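Local coordinates for chitin-binding domain 3 protein (Micromonospora aurantiaca ATCC 27029, PDB 5OPF), which probably uses a bound copper ion to cleave cellulose or chitin oxidatively, as lytic polysaccharide monooxygenases of its family do, at residues A[81-84]-A[88-91]; A[123-128]-A[167-172]. All coordinates share one frame; numbering follows the deposited sequence.

Contact 1 (A[81-84]-A[88-91]); sequences NALD and AWKT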
# COMPACT_ATOMS: atom_id res chain seq x y z
N ASN A 81 -6.27 -5.45 -9.60
CA ASN A 81 -7.40 -6.12 -8.96
C ASN A 81 -6.98 -7.29 -8.08
O ASN A 81 -7.63 -7.57 -7.07
CB ASN A 81 -8.38 -6.63 -10.03
CG ASN A 81 -9.19 -5.52 -10.66
OD1 ASN A 81 -9.01 -4.34 -10.36
ND2 ASN A 81 -10.09 -5.89 -11.55
N ALA A 82 -5.93 -8.02 -8.47
CA ALA A 82 -5.51 -9.18 -7.68
C ALA A 82 -4.98 -8.80 -6.30
O ALA A 82 -4.87 -9.68 -5.43
CB ALA A 82 -4.47 -9.99 -8.44
N LEU A 83 -4.69 -7.52 -6.06
CA LEU A 83 -4.30 -7.11 -4.72
C LEU A 83 -5.48 -7.09 -3.76
O LEU A 83 -5.26 -6.94 -2.55
CB LEU A 83 -3.60 -5.74 -4.76
CG LEU A 83 -2.42 -5.62 -5.72
CD1 LEU A 83 -1.79 -4.26 -5.51
CD2 LEU A 83 -1.41 -6.75 -5.54
N ASP A 84 -6.72 -7.21 -4.25
CA ASP A 84 -7.89 -7.25 -3.39
C ASP A 84 -8.19 -8.66 -2.87
O ASP A 84 -9.10 -8.82 -2.05
CB ASP A 84 -9.13 -6.72 -4.14
CG ASP A 84 -9.08 -5.23 -4.41
OD1 ASP A 84 -8.55 -4.47 -3.56
OD2 ASP A 84 -9.63 -4.82 -5.47
N ALA A 88 -3.41 -15.18 2.82
CA ALA A 88 -2.23 -15.09 3.68
C ALA A 88 -1.09 -14.36 2.97
O ALA A 88 -0.02 -14.91 2.69
CB ALA A 88 -1.81 -16.48 4.16
N TRP A 89 -1.31 -13.07 2.71
CA TRP A 89 -0.27 -12.20 2.18
C TRP A 89 0.90 -12.15 3.15
O TRP A 89 0.72 -12.14 4.37
CB TRP A 89 -0.83 -10.78 2.02
CG TRP A 89 -1.87 -10.65 0.96
CD1 TRP A 89 -3.23 -10.80 1.10
CD2 TRP A 89 -1.64 -10.34 -0.43
NE1 TRP A 89 -3.85 -10.61 -0.11
CE2 TRP A 89 -2.91 -10.33 -1.06
CE3 TRP A 89 -0.50 -10.09 -1.19
CZ2 TRP A 89 -3.06 -10.09 -2.42
CZ3 TRP A 89 -0.65 -9.83 -2.54
CH2 TRP A 89 -1.92 -9.84 -3.14
N LYS A 90 2.12 -12.13 2.62
CA LYS A 90 3.29 -12.09 3.48
C LYS A 90 3.36 -10.77 4.25
O LYS A 90 3.26 -9.68 3.68
CB LYS A 90 4.57 -12.28 2.66
CG LYS A 90 4.65 -13.61 1.94
CD LYS A 90 4.48 -14.81 2.85
CE LYS A 90 4.58 -16.10 2.04
NZ LYS A 90 4.27 -17.30 2.87
N THR A 91 3.58 -10.88 5.57
CA THR A 91 3.71 -9.74 6.46
C THR A 91 5.18 -9.42 6.73
O THR A 91 6.07 -10.25 6.54
CB THR A 91 3.03 -10.02 7.80
OG1 THR A 91 3.62 -11.19 8.39
CG2 THR A 91 1.54 -10.26 7.64

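Contact 2 (A[123-128]-A[167-172]); sequences NALTSP and TGRHVV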
# COMPACT_ATOMS: atom_id res chain seq x y z
N ASN A 123 -9.87 -9.66 10.44
CA ASN A 123 -9.16 -10.86 9.99
C ASN A 123 -8.84 -10.76 8.49
O ASN A 123 -9.68 -11.06 7.64
CB ASN A 123 -9.98 -12.11 10.28
CG ASN A 123 -9.19 -13.38 10.02
OD1 ASN A 123 -8.14 -13.35 9.39
ND2 ASN A 123 -9.70 -14.50 10.52
N ALA A 124 -7.60 -10.38 8.18
CA ALA A 124 -7.19 -10.22 6.79
C ALA A 124 -7.20 -11.52 6.01
O ALA A 124 -7.20 -11.49 4.77
CB ALA A 124 -5.78 -9.63 6.74
N LEU A 125 -7.18 -12.66 6.70
CA LEU A 125 -7.17 -13.95 6.03
C LEU A 125 -8.52 -14.30 5.45
O LEU A 125 -8.60 -15.08 4.49
CB LEU A 125 -6.75 -15.05 7.01
CG LEU A 125 -5.36 -14.90 7.62
CD1 LEU A 125 -5.09 -16.02 8.61
CD2 LEU A 125 -4.27 -14.85 6.56
N THR A 126 -9.61 -13.76 6.01
CA THR A 126 -10.96 -14.18 5.67
C THR A 126 -11.87 -13.06 5.19
O THR A 126 -12.90 -13.36 4.57
CB THR A 126 -11.66 -14.82 6.87
OG1 THR A 126 -11.83 -13.84 7.90
CG2 THR A 126 -10.86 -16.00 7.41
N SER A 127 -11.54 -11.80 5.46
CA SER A 127 -12.52 -10.73 5.30
C SER A 127 -12.00 -9.65 4.36
O SER A 127 -10.84 -9.23 4.49
CB SER A 127 -12.77 -10.07 6.66
OG SER A 127 -13.28 -11.01 7.59
N PRO A 128 -12.83 -9.16 3.44
CA PRO A 128 -12.40 -8.06 2.58
C PRO A 128 -12.13 -6.81 3.41
O PRO A 128 -12.78 -6.58 4.43
CB PRO A 128 -13.59 -7.85 1.64
CG PRO A 128 -14.74 -8.35 2.41
CD PRO A 128 -14.24 -9.50 3.23
N THR A 167 -2.25 -6.47 17.96
CA THR A 167 -1.37 -7.63 18.01
C THR A 167 -1.65 -8.49 16.78
O THR A 167 -2.78 -8.51 16.27
CB THR A 167 -1.54 -8.48 19.29
OG1 THR A 167 -2.88 -8.98 19.35
CG2 THR A 167 -1.23 -7.64 20.52
N GLY A 168 -0.62 -9.16 16.30
CA GLY A 168 -0.79 -10.07 15.18
C GLY A 168 -0.98 -9.37 13.84
O GLY A 168 -0.64 -8.19 13.64
N ARG A 169 -1.53 -10.14 12.90
CA ARG A 169 -1.65 -9.72 11.50
C ARG A 169 -2.65 -8.58 11.33
O ARG A 169 -3.78 -8.64 11.82
CB ARG A 169 -2.12 -10.92 10.67
CG ARG A 169 -2.46 -10.60 9.23
CD ARG A 169 -2.94 -11.81 8.46
NE ARG A 169 -1.89 -12.75 8.08
CZ ARG A 169 -1.18 -12.64 6.96
NH1 ARG A 169 -1.37 -11.62 6.14
NH2 ARG A 169 -0.28 -13.56 6.63
N HIS A 170 -2.23 -7.57 10.56
CA HIS A 170 -3.00 -6.37 10.28
C HIS A 170 -2.68 -5.87 8.88
O HIS A 170 -1.79 -6.39 8.20
CB HIS A 170 -2.75 -5.31 11.37
CG HIS A 170 -3.58 -5.55 12.58
ND1 HIS A 170 -4.93 -5.27 12.58
CD2 HIS A 170 -3.29 -6.10 13.78
CE1 HIS A 170 -5.43 -5.63 13.75
NE2 HIS A 170 -4.46 -6.14 14.49
N VAL A 171 -3.42 -4.85 8.45
CA VAL A 171 -3.15 -4.16 7.19
C VAL A 171 -3.01 -2.67 7.48
O VAL A 171 -3.83 -2.08 8.19
CB VAL A 171 -4.26 -4.42 6.15
CG1 VAL A 171 -3.93 -3.74 4.83
CG2 VAL A 171 -4.46 -5.92 5.92
N VAL A 172 -1.96 -2.07 6.92
CA VAL A 172 -1.77 -0.63 6.86
C VAL A 172 -2.31 -0.15 5.51
O VAL A 172 -2.06 -0.77 4.47
CB VAL A 172 -0.28 -0.27 6.99
CG1 VAL A 172 -0.09 1.24 7.07
CG2 VAL A 172 0.35 -0.95 8.21
O HOH W 1 -5.96 -9.92 10.63

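Contact 1 (A[81-84]-A[88-91])
The six-membered end of the W89 indole points its edge at A82 O of a short 3-10 turn, and no hydrogen bond crosses between 81-84 and 88-91. A82 O lies in the indole plane, 3.5 Å from W89 CZ2, where it faces the weakly positive rim of the ring. L83 O approaches the same carbon, CZ2 of W89, obliquely at 3.8 Å. The next atom round the ring, CH2 of W89, meets the methyl CD2 of L83 at 3.9 Å. These two side chains cross at about a right angle, with CD2 as the leucine atom that touches. In W89, CG stands anti to the carbonyl carbon (chi1 -68°), and a chi2 of 90° turns the ring plane square to the plane of CA, CB and CG, which sends the benzo end at the turn. The turn itself is closed by D84 N bonding to N81 O at 3.0 Å. Both segments belong to the long loop between helix 75-78 and strand 92-93, part of the loop-and-helix region that accompanies the beta-sandwich core of this monooxygenase fold. Within that loop the indole nitrogen, NE1 of W89, donates to T85 O, tying the ring to the residue just after the turn. Both carbonyl oxygens have donors elsewhere: A82 O takes hydrogen bonds from Q36 NE2 and T85 OG1, L83 O one from R10 NH1. An alanine in place of W89 would remove the indole, and would probably leave T85 O without its NE1 donor and open a gap beside L83 CD2. R10 also makes a cation-pi contact with the W89 ring, while M33 and Q36 bring helix 32-40 against it.

Contact 2 (A[123-128]-A[167-172])
A hydrophobic methyl sits over a charged group here: CD2 of L125 rests on one face of the R169 guanidinium, 3.5 Å above its plane and displaced toward the rim near NE. No direct hydrogen bond joins 123-128 to 167-172. Segment 123-128 is part of the loop linking strands 110-118 and 134-140, while 167-172 runs from a turn into the start of strand 169-178, in the mixed sheet of the beta-sandwich, and the loop packs beside that strand as it enters the sheet. In R169, CG is anti to the backbone N (chi1 173°), and after an extended chi2 the chain bends at chi3 (-76°), bringing the guanidinium beneath the leucine; the two side chains cross at about a right angle. This is van der Waals packing; the polar end is served by W89 O, which accepts from R169 NH1.

Deeper in, the A124 methyl fills the step between two strand residues, with CB 4.0 Å from R169 CD and equally far from V171 CG2. H170, between them on the strand, turns its side chain the other way, where T118 and Q120 bind both ring nitrogens. On the loop side an Asx turn fixes the backbone that presents A124 and L125: N123 OD1 accepts from L125 N at 2.9 Å, the donor lying 35° out of the carbonyl plane. One water bridges the two backbones, accepting from A124 N at 3.0 Å and donating to R169 O at 2.8 Å.

Contact 1 closes within one loop before contact 2 opens further along the chain, yet their centres lie only 10 Å apart, on the same side of the molecule's centre. The R169 to W89 hydrogen bond joins them, and L125 CD2 packs on A88 CA at 3.5 Å. Segment 88-91 is thus the shared border, leading into strand 92-93, which pairs with strand 183-192; that strand also pairs with 169-178, the strand of contact 2. The loop between helix 75-78 and strand 92-93 and the loop between strands 110-118 and 134-140 meet beside R169, at the start of a strand of the mixed sheet, linking the helical region around helices 10-18 and 32-40 to the sandwich.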